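Long-range contact in inactive poly [ADP-ribose] polymerase RCD1 (Arabidopsis thaliana, PDB 5NGO), which is a plant protein with a catalytically inactive poly(ADP-ribose) polymerase domain, bound by a downy mildew effector that thereby suppresses plant immunity: residues A[12-16]-A[178-182]. Numbering follows the deposited sequence.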
loop_
_atom_site.group_PDB
_atom_site.type_symbol
_atom_site.label_atom_id
_atom_site.label_comp_id
_atom_site.label_asym_id
_atom_site.label_seq_id
_atom_site.Cartn_x
_atom_site.Cartn_y
_atom_site.Cartn_z
ATOM N N VAL A 12 8.897 -10.425 5.098
ATOM C CA VAL A 12 8.305 -9.716 3.970
ATOM C C VAL A 12 8.388 -10.616 2.751
ATOM O O VAL A 12 7.400 -10.777 2.038
ATOM C CB VAL A 12 9.034 -8.379 3.663
ATOM C CG1 VAL A 12 8.505 -7.715 2.397
ATOM C CG2 VAL A 12 8.980 -7.416 4.798
ATOM N N LYS A 13 9.578 -11.194 2.533
ATOM C CA LYS A 13 9.814 -12.161 1.457
ATOM C C LYS A 13 8.809 -13.307 1.506
ATOM O O LYS A 13 8.200 -13.645 0.488
ATOM C CB LYS A 13 11.238 -12.734 1.510
ATOM C CG LYS A 13 11.580 -13.573 0.271
ATOM C CD LYS A 13 13.064 -13.808 0.088
ATOM C CE LYS A 13 13.670 -14.549 1.263
ATOM N NZ LYS A 13 15.104 -14.849 1.008
ATOM N N LYS A 14 8.633 -13.871 2.699
ATOM C CA LYS A 14 7.678 -14.955 2.918
ATOM C C LYS A 14 6.230 -14.539 2.652
ATOM O O LYS A 14 5.499 -15.268 1.986
ATOM C CB LYS A 14 7.825 -15.526 4.334
ATOM C CG LYS A 14 8.908 -16.599 4.386
ATOM C CD LYS A 14 9.773 -16.631 5.656
ATOM C CE LYS A 14 11.176 -17.147 5.327
ATOM N NZ LYS A 14 11.785 -17.957 6.418
ATOM N N MET A 15 5.828 -13.380 3.163
ATOM C CA MET A 15 4.516 -12.786 2.838
ATOM C C MET A 15 4.272 -12.699 1.331
ATOM O O MET A 15 3.188 -13.031 0.856
ATOM C CB MET A 15 4.379 -11.378 3.433
ATOM C CG MET A 15 3.515 -11.293 4.689
ATOM S SD MET A 15 3.135 -9.569 5.090
ATOM C CE MET A 15 4.658 -9.055 5.861
ATOM N N PHE A 16 5.270 -12.226 0.595
ATOM C CA PHE A 16 5.159 -12.072 -0.854
ATOM C C PHE A 16 5.115 -13.424 -1.581
ATOM O O PHE A 16 4.367 -13.582 -2.551
ATOM C CB PHE A 16 6.315 -11.227 -1.394
ATOM C CG PHE A 16 6.157 -10.850 -2.837
ATOM C CD1 PHE A 16 5.434 -9.724 -3.190
ATOM C CD2 PHE A 16 6.728 -11.623 -3.845
ATOM C CE1 PHE A 16 5.278 -9.369 -4.523
ATOM C CE2 PHE A 16 6.558 -11.270 -5.179
ATOM C CZ PHE A 16 5.834 -10.143 -5.514
ATOM N N PHE A 178 9.061 -1.169 2.543
ATOM C CA PHE A 178 9.867 -2.214 1.913
ATOM C C PHE A 178 9.620 -2.252 0.406
ATOM O O PHE A 178 8.510 -2.002 -0.026
ATOM C CB PHE A 178 9.537 -3.567 2.472
ATOM C CG PHE A 178 9.850 -3.756 3.937
ATOM C CD1 PHE A 178 8.921 -3.449 4.896
ATOM C CD2 PHE A 178 11.012 -4.399 4.319
ATOM C CE1 PHE A 178 9.208 -3.668 6.264
ATOM C CE2 PHE A 178 11.309 -4.632 5.640
ATOM C CZ PHE A 178 10.406 -4.291 6.642
ATOM N N VAL A 179 10.669 -2.528 -0.363
ATOM C CA VAL A 179 10.564 -2.766 -1.792
ATOM C C VAL A 179 10.916 -4.220 -2.084
ATOM O O VAL A 179 11.986 -4.698 -1.681
ATOM C CB VAL A 179 11.515 -1.871 -2.614
ATOM C CG1 VAL A 179 11.350 -2.142 -4.096
ATOM C CG2 VAL A 179 11.230 -0.399 -2.324
ATOM N N VAL A 180 10.025 -4.913 -2.796
ATOM C CA VAL A 180 10.249 -6.286 -3.219
ATOM C C VAL A 180 10.473 -6.265 -4.722
ATOM O O VAL A 180 9.595 -5.812 -5.466
ATOM C CB VAL A 180 9.032 -7.183 -2.878
ATOM C CG1 VAL A 180 9.235 -8.595 -3.437
ATOM C CG2 VAL A 180 8.827 -7.251 -1.374
ATOM N N ARG A 181 11.649 -6.737 -5.148
ATOM C CA ARG A 181 11.978 -6.890 -6.562
ATOM C C ARG A 181 11.703 -8.320 -6.982
ATOM O O ARG A 181 12.170 -9.252 -6.333
ATOM C CB ARG A 181 13.451 -6.577 -6.810
ATOM C CG ARG A 181 13.808 -5.136 -6.543
ATOM C CD ARG A 181 15.275 -4.844 -6.801
ATOM N NE ARG A 181 15.583 -3.507 -6.301
ATOM C CZ ARG A 181 16.712 -2.851 -6.501
ATOM N NH1 ARG A 181 17.675 -3.352 -7.265
ATOM N NH2 ARG A 181 16.856 -1.642 -5.966
ATOM N N PHE A 182 10.975 -8.488 -8.087
ATOM C CA PHE A 182 10.565 -9.814 -8.539
ATOM C C PHE A 182 10.381 -9.930 -10.065
ATOM O O PHE A 182 10.475 -8.939 -10.793
ATOM C CB PHE A 182 9.288 -10.232 -7.802
ATOM C CG PHE A 182 8.066 -9.444 -8.194
ATOM C CD1 PHE A 182 7.840 -8.176 -7.677
ATOM C CD2 PHE A 182 7.129 -9.977 -9.068
ATOM C CE1 PHE A 182 6.724 -7.448 -8.025
ATOM C CE2 PHE A 182 5.995 -9.255 -9.420
ATOM C CZ PHE A 182 5.795 -7.983 -8.893
#
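Val12 and Phe16, one turn apart on helix 9-19, pack against Phe178, Val180 and Phe182 of strand 174-182, the two short axes approaching to 9.9 Å at an angle of 53° between their N-to-C directions. This is helix-on-sheet packing within the ADP-ribosyltransferase-type fold of the PARP domain: the strand is hydrogen-bonded to strands 28-33 and 121-129 on its two sides, and the N-terminal helix lies over one face of that sheet. No hydrogen bond links the segments; every contact within 4.5 Å is between side-chain carbons, and all five touching residues are buried. The i, i+4 pair Val12 and Phe16, joined by the 3.0 Å bond from Phe16 N to Val12 O, meets the i, i+2 spacing of the strand.

The two methyls of Val12 divide the work. CG2 stands over the centre of the Phe178 ring, 3.6 Å from its centroid, a CH-pi contact, while CG1 reaches Val180 CG2 at 3.8 Å. With CG1 of Val180 anti to the backbone N (chi1 175°), that methyl is carried over the Phe16 ring, 3.8 Å from the centroid, and CG2 is left to meet Val12. Trp66 of strand 62-68 touches Val12 and Val180 and meets the Phe16 ring edge-to-face, extending the apolar cluster.

At the far end, Phe16 turns an edge toward the face of Phe182, with centroids 4.8 Å apart and planes inclined by 53°. Its leading atom, CZ, is poised over the centre of the Phe182 ring and comes to 3.5 Å from Phe182 CD1.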